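Local coordinates for SIR4-interacting protein SIF2 (Saccharomyces cerevisiae, PDB 1R5M), which acts in the Set3 corepressor complex as a WD-repeat subunit, antagonizes telomeric silencing and interacts with SIR4, at residues G209-P223 with P249-L262. Numbering follows the deposited sequence.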
loop_
_atom_site.group_PDB
_atom_site.type_symbol
_atom_site.label_atom_id
_atom_site.label_comp_id
_atom_site.label_asym_id
_atom_site.label_seq_id
_atom_site.Cartn_x
_atom_site.Cartn_y
_atom_site.Cartn_z
ATOM N N GLY A 209 -6.904 -12.844 2.424
ATOM C CA GLY A 209 -6.244 -11.769 1.711
ATOM C C GLY A 209 -5.841 -10.663 2.668
ATOM O O GLY A 209 -6.158 -10.722 3.858
ATOM N N VAL A 210 -5.167 -9.642 2.149
ATOM C CA VAL A 210 -4.686 -8.553 2.987
ATOM C C VAL A 210 -4.976 -7.148 2.464
ATOM O O VAL A 210 -4.265 -6.201 2.800
ATOM C CB VAL A 210 -3.165 -8.683 3.202
ATOM C CG1 VAL A 210 -2.855 -9.961 3.978
ATOM C CG2 VAL A 210 -2.449 -8.708 1.854
ATOM N N ASP A 211 -6.007 -7.006 1.641
ATOM C CA ASP A 211 -6.348 -5.687 1.114
ATOM C C ASP A 211 -7.859 -5.561 0.953
ATOM O O ASP A 211 -8.572 -6.562 0.885
ATOM C CB ASP A 211 -5.662 -5.470 -0.244
ATOM C CG ASP A 211 -5.353 -4.005 -0.530
ATOM O OD1 ASP A 211 -5.676 -3.143 0.317
ATOM O OD2 ASP A 211 -4.773 -3.718 -1.604
ATOM N N VAL A 212 -8.332 -4.316 0.927
ATOM C CA VAL A 212 -9.744 -3.985 0.724
ATOM C C VAL A 212 -9.713 -2.730 -0.150
ATOM O O VAL A 212 -8.658 -2.123 -0.316
ATOM C CB VAL A 212 -10.475 -3.669 2.051
ATOM C CG1 VAL A 212 -10.475 -4.897 2.958
ATOM C CG2 VAL A 212 -9.819 -2.487 2.741
ATOM N N GLU A 213 -10.851 -2.323 -0.703
ATOM C CA GLU A 213 -10.839 -1.151 -1.573
ATOM C C GLU A 213 -12.222 -0.566 -1.829
ATOM O O GLU A 213 -13.207 -1.295 -1.903
ATOM C CB GLU A 213 -10.188 -1.526 -2.918
ATOM C CG GLU A 213 -10.158 -0.412 -3.962
ATOM C CD GLU A 213 -9.148 0.678 -3.641
ATOM O OE1 GLU A 213 -8.921 0.942 -2.440
ATOM O OE2 GLU A 213 -8.591 1.281 -4.582
ATOM N N TRP A 214 -12.289 0.757 -1.952
ATOM C CA TRP A 214 -13.551 1.429 -2.251
ATOM C C TRP A 214 -13.678 1.469 -3.769
ATOM O O TRP A 214 -12.699 1.741 -4.465
ATOM C CB TRP A 214 -13.557 2.868 -1.719
ATOM C CG TRP A 214 -13.694 2.971 -0.238
ATOM C CD1 TRP A 214 -12.687 2.986 0.681
ATOM C CD2 TRP A 214 -14.917 3.041 0.502
ATOM N NE1 TRP A 214 -13.208 3.059 1.953
ATOM C CE2 TRP A 214 -14.576 3.094 1.870
ATOM C CE3 TRP A 214 -16.273 3.064 0.140
ATOM C CZ2 TRP A 214 -15.543 3.167 2.884
ATOM C CZ3 TRP A 214 -17.235 3.138 1.148
ATOM C CH2 TRP A 214 -16.863 3.188 2.504
ATOM N N VAL A 215 -14.875 1.206 -4.283
ATOM C CA VAL A 215 -15.080 1.233 -5.731
ATOM C C VAL A 215 -16.112 2.279 -6.135
ATOM O O VAL A 215 -16.479 2.389 -7.307
ATOM C CB VAL A 215 -15.500 -0.154 -6.270
ATOM C CG1 VAL A 215 -14.395 -1.160 -6.001
ATOM C CG2 VAL A 215 -16.802 -0.607 -5.632
ATOM N N ASP A 216 -16.570 3.041 -5.148
ATOM C CA ASP A 216 -17.530 4.120 -5.348
ATOM C C ASP A 216 -17.626 4.843 -4.008
ATOM O O ASP A 216 -17.079 4.375 -3.010
ATOM C CB ASP A 216 -18.903 3.573 -5.752
ATOM C CG ASP A 216 -19.726 4.582 -6.541
ATOM O OD1 ASP A 216 -19.417 5.791 -6.481
ATOM O OD2 ASP A 216 -20.689 4.162 -7.217
ATOM N N ASP A 217 -18.309 5.982 -3.980
ATOM C CA ASP A 217 -18.444 6.737 -2.742
ATOM C C ASP A 217 -19.115 5.906 -1.650
ATOM O O ASP A 217 -18.871 6.118 -0.461
ATOM C CB ASP A 217 -19.257 8.013 -2.990
ATOM C CG ASP A 217 -18.581 8.953 -3.973
ATOM O OD1 ASP A 217 -17.461 9.419 -3.680
ATOM O OD2 ASP A 217 -19.169 9.226 -5.040
ATOM N N ASP A 218 -19.946 4.952 -2.060
ATOM C CA ASP A 218 -20.669 4.112 -1.111
ATOM C C ASP A 218 -20.599 2.618 -1.420
ATOM O O ASP A 218 -21.462 1.856 -0.995
ATOM C CB ASP A 218 -22.136 4.546 -1.071
ATOM C CG ASP A 218 -22.864 4.245 -2.367
ATOM O OD1 ASP A 218 -22.226 4.316 -3.442
ATOM O OD2 ASP A 218 -24.077 3.947 -2.314
ATOM N N LYS A 219 -19.579 2.198 -2.161
ATOM C CA LYS A 219 -19.434 0.787 -2.504
ATOM C C LYS A 219 -17.987 0.377 -2.288
ATOM O O LYS A 219 -17.075 1.174 -2.498
ATOM C CB LYS A 219 -19.826 0.542 -3.962
ATOM C CG LYS A 219 -21.228 1.017 -4.321
ATOM C CD LYS A 219 -21.506 0.813 -5.802
ATOM C CE LYS A 219 -22.840 1.431 -6.209
ATOM N NZ LYS A 219 -22.860 2.904 -5.981
ATOM N N PHE A 220 -17.781 -0.863 -1.866
ATOM C CA PHE A 220 -16.434 -1.347 -1.610
ATOM C C PHE A 220 -16.307 -2.848 -1.826
ATOM O O PHE A 220 -17.306 -3.559 -1.944
ATOM C CB PHE A 220 -16.021 -0.974 -0.182
ATOM C CG PHE A 220 -16.963 -1.481 0.883
ATOM C CD1 PHE A 220 -16.756 -2.717 1.487
ATOM C CD2 PHE A 220 -18.055 -0.717 1.284
ATOM C CE1 PHE A 220 -17.617 -3.183 2.478
ATOM C CE2 PHE A 220 -18.925 -1.175 2.273
ATOM C CZ PHE A 220 -18.705 -2.411 2.872
ATOM N N VAL A 221 -15.067 -3.326 -1.889
ATOM C CA VAL A 221 -14.803 -4.743 -2.094
ATOM C C VAL A 221 -13.848 -5.292 -1.038
ATOM O O VAL A 221 -12.936 -4.596 -0.583
ATOM C CB VAL A 221 -14.201 -5.013 -3.495
ATOM C CG1 VAL A 221 -15.217 -4.677 -4.583
ATOM C CG2 VAL A 221 -12.931 -4.194 -3.683
ATOM N N ILE A 222 -14.078 -6.539 -0.638
ATOM C CA ILE A 222 -13.234 -7.192 0.351
ATOM C C ILE A 222 -13.057 -8.663 -0.021
ATOM O O ILE A 222 -13.913 -9.256 -0.678
ATOM C CB ILE A 222 -13.833 -7.099 1.780
ATOM C CG1 ILE A 222 -15.088 -7.960 1.887
ATOM C CG2 ILE A 222 -14.173 -5.648 2.111
ATOM C CD1 ILE A 222 -15.686 -7.982 3.286
ATOM N N PRO A 223 -11.932 -9.267 0.382
ATOM C CA PRO A 223 -11.671 -10.675 0.074
ATOM C C PRO A 223 -12.710 -11.606 0.688
ATOM O O PRO A 223 -13.103 -11.436 1.842
ATOM C CB PRO A 223 -10.284 -10.907 0.669
ATOM C CG PRO A 223 -9.647 -9.558 0.599
ATOM C CD PRO A 223 -10.772 -8.655 1.048
ATOM N N PRO A 249 -5.550 -16.393 -1.944
ATOM C CA PRO A 249 -5.781 -15.155 -1.193
ATOM C C PRO A 249 -5.555 -13.894 -2.026
ATOM O O PRO A 249 -4.697 -13.861 -2.912
ATOM C CB PRO A 249 -4.799 -15.274 -0.034
ATOM C CG PRO A 249 -4.802 -16.754 0.231
ATOM C CD PRO A 249 -4.714 -17.326 -1.166
ATOM N N ILE A 250 -6.333 -12.858 -1.728
ATOM C CA ILE A 250 -6.248 -11.587 -2.437
ATOM C C ILE A 250 -5.213 -10.691 -1.764
ATOM O O ILE A 250 -5.371 -10.303 -0.608
ATOM C CB ILE A 250 -7.624 -10.885 -2.448
ATOM C CG1 ILE A 250 -8.683 -11.818 -3.049
ATOM C CG2 ILE A 250 -7.543 -9.591 -3.239
ATOM C CD1 ILE A 250 -8.380 -12.276 -4.472
ATOM N N SER A 251 -4.157 -10.360 -2.501
ATOM C CA SER A 251 -3.067 -9.545 -1.971
ATOM C C SER A 251 -3.167 -8.059 -2.296
ATOM O O SER A 251 -2.588 -7.228 -1.595
ATOM C CB SER A 251 -1.733 -10.081 -2.495
ATOM O OG SER A 251 -1.713 -10.077 -3.914
ATOM N N VAL A 252 -3.897 -7.726 -3.355
ATOM C CA VAL A 252 -4.028 -6.335 -3.773
ATOM C C VAL A 252 -5.396 -6.035 -4.366
ATOM O O VAL A 252 -5.936 -6.830 -5.128
ATOM C CB VAL A 252 -2.994 -5.979 -4.877
ATOM C CG1 VAL A 252 -3.100 -4.499 -5.239
ATOM C CG2 VAL A 252 -1.583 -6.335 -4.421
ATOM N N LEU A 253 -5.939 -4.875 -4.011
ATOM C CA LEU A 253 -7.209 -4.401 -4.554
ATOM C C LEU A 253 -7.026 -2.901 -4.771
ATOM O O LEU A 253 -6.868 -2.140 -3.815
ATOM C CB LEU A 253 -8.371 -4.676 -3.591
ATOM C CG LEU A 253 -8.796 -6.147 -3.515
ATOM C CD1 LEU A 253 -9.780 -6.330 -2.381
ATOM C CD2 LEU A 253 -9.422 -6.584 -4.840
ATOM N N GLU A 254 -7.019 -2.498 -6.038
ATOM C CA GLU A 254 -6.832 -1.101 -6.423
ATOM C C GLU A 254 -7.845 -0.674 -7.473
ATOM O O GLU A 254 -7.863 -1.202 -8.591
ATOM C CB GLU A 254 -5.422 -0.889 -6.985
ATOM C CG GLU A 254 -4.295 -1.024 -5.970
ATOM C CD GLU A 254 -4.228 0.148 -5.007
ATOM O OE1 GLU A 254 -4.971 1.132 -5.210
ATOM O OE2 GLU A 254 -3.425 0.085 -4.054
ATOM N N PHE A 255 -8.684 0.291 -7.117
ATOM C CA PHE A 255 -9.697 0.787 -8.036
ATOM C C PHE A 255 -9.220 2.057 -8.732
ATOM O O PHE A 255 -8.649 2.947 -8.099
ATOM C CB PHE A 255 -10.998 1.080 -7.281
ATOM C CG PHE A 255 -12.134 1.503 -8.169
ATOM C CD1 PHE A 255 -12.742 0.591 -9.028
ATOM C CD2 PHE A 255 -12.600 2.814 -8.145
ATOM C CE1 PHE A 255 -13.803 0.978 -9.851
ATOM C CE2 PHE A 255 -13.657 3.211 -8.963
ATOM C CZ PHE A 255 -14.258 2.292 -9.815
ATOM N N ASN A 256 -9.455 2.126 -10.037
ATOM C CA ASN A 256 -9.086 3.284 -10.846
ATOM C C ASN A 256 -10.395 4.053 -11.058
ATOM O O ASN A 256 -11.298 3.585 -11.750
ATOM C CB ASN A 256 -8.480 2.796 -12.171
ATOM C CG ASN A 256 -8.051 3.928 -13.089
ATOM O OD1 ASN A 256 -7.019 3.836 -13.763
ATOM N ND2 ASN A 256 -8.845 4.987 -13.142
ATOM N N ASP A 257 -10.491 5.229 -10.444
ATOM C CA ASP A 257 -11.707 6.031 -10.520
ATOM C C ASP A 257 -11.955 6.717 -11.858
ATOM O O ASP A 257 -13.004 7.332 -12.052
ATOM C CB ASP A 257 -11.713 7.066 -9.393
ATOM C CG ASP A 257 -13.101 7.613 -9.116
ATOM O OD1 ASP A 257 -14.045 6.802 -9.002
ATOM O OD2 ASP A 257 -13.248 8.848 -9.003
ATOM N N THR A 258 -11.001 6.620 -12.777
ATOM C CA THR A 258 -11.178 7.228 -14.092
ATOM C C THR A 258 -11.757 6.217 -15.076
ATOM O O THR A 258 -12.767 6.495 -15.720
ATOM C CB THR A 258 -9.855 7.782 -14.650
ATOM O OG1 THR A 258 -9.385 8.836 -13.801
ATOM C CG2 THR A 258 -10.063 8.336 -16.059
ATOM N N ASN A 259 -11.129 5.048 -15.197
ATOM C CA ASN A 259 -11.639 4.033 -16.112
ATOM C C ASN A 259 -12.663 3.114 -15.437
ATOM O O ASN A 259 -13.248 2.243 -16.080
ATOM C CB ASN A 259 -10.493 3.205 -16.721
ATOM C CG ASN A 259 -9.693 2.444 -15.683
ATOM O OD1 ASN A 259 -10.139 2.257 -14.557
ATOM N ND2 ASN A 259 -8.505 1.985 -16.070
ATOM N N LYS A 260 -12.878 3.328 -14.140
ATOM C CA LYS A 260 -13.836 2.555 -13.349
ATOM C C LYS A 260 -13.568 1.053 -13.318
ATOM O O LYS A 260 -14.496 0.242 -13.286
ATOM C CB LYS A 260 -15.261 2.806 -13.858
ATOM C CG LYS A 260 -15.657 4.274 -13.893
ATOM C CD LYS A 260 -15.574 4.916 -12.515
ATOM C CE LYS A 260 -16.014 6.373 -12.555
ATOM N NZ LYS A 260 -15.871 7.030 -11.226
ATOM N N LEU A 261 -12.293 0.684 -13.324
ATOM C CA LEU A 261 -11.921 -0.722 -13.285
ATOM C C LEU A 261 -11.199 -1.053 -11.991
ATOM O O LEU A 261 -10.485 -0.221 -11.435
ATOM C CB LEU A 261 -11.007 -1.070 -14.461
ATOM C CG LEU A 261 -11.586 -0.896 -15.869
ATOM C CD1 LEU A 261 -10.504 -1.193 -16.896
ATOM C CD2 LEU A 261 -12.775 -1.830 -16.064
ATOM N N LEU A 262 -11.401 -2.278 -11.521
ATOM C CA LEU A 262 -10.759 -2.759 -10.307
ATOM C C LEU A 262 -9.618 -3.691 -10.676
ATOM O O LEU A 262 -9.791 -4.604 -11.484
ATOM C CB LEU A 262 -11.756 -3.533 -9.442
ATOM C CG LEU A 262 -11.156 -4.223 -8.210
ATOM C CD1 LEU A 262 -10.721 -3.172 -7.192
ATOM C CD2 LEU A 262 -12.181 -5.168 -7.600
HETATM O O HOH W 1 -3.809 -1.285 -1.873
HETATM O O HOH W 2 -1.939 -4.605 -1.225
HETATM O O HOH W 3 -6.178 1.890 -2.884
#
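D211, just ahead of the innermost strand of WD repeat 4, and E213, on that strand, reach across to the innermost strand of repeat 5, where two neighbouring blades of the beta-propeller meet near the central channel. Each carboxylate takes a backbone N-H that points between the blades. E213 OE2 receives F255 N at 2.7 Å on its anti lone pair, in an almost straight bond (176°). D211 OD2 is met by L253 N at 2.9 Å from above the carboxylate plane. Their other oxygens, D211 OD1 and E213 OE1, both pair with K156 of the preceding blade, so each acid links that lysine to a backbone N-H of the next blade.

Behind this polar row the contact is apolar and close. L253 CD1 lies 4.0 Å from V221 CG2, and P223 packs its ring against I250 CB; L262 and V221 meet tip to tip. At the far end F255, with CG anti to its backbone N (chi1 -176°), turns one ring face to V215, whose CA stands 3.8 Å from the centroid of the F255 ring in a CH-pi contact.

On the side of the carboxylates away from the apolar core the contact is looser and watered. One water donates to both D211 OD2 and E254 OE2, which probably eases the repulsion between the two carboxylates. A second water donates to D211 OD2 and, at 2.7 Å, to S251 O.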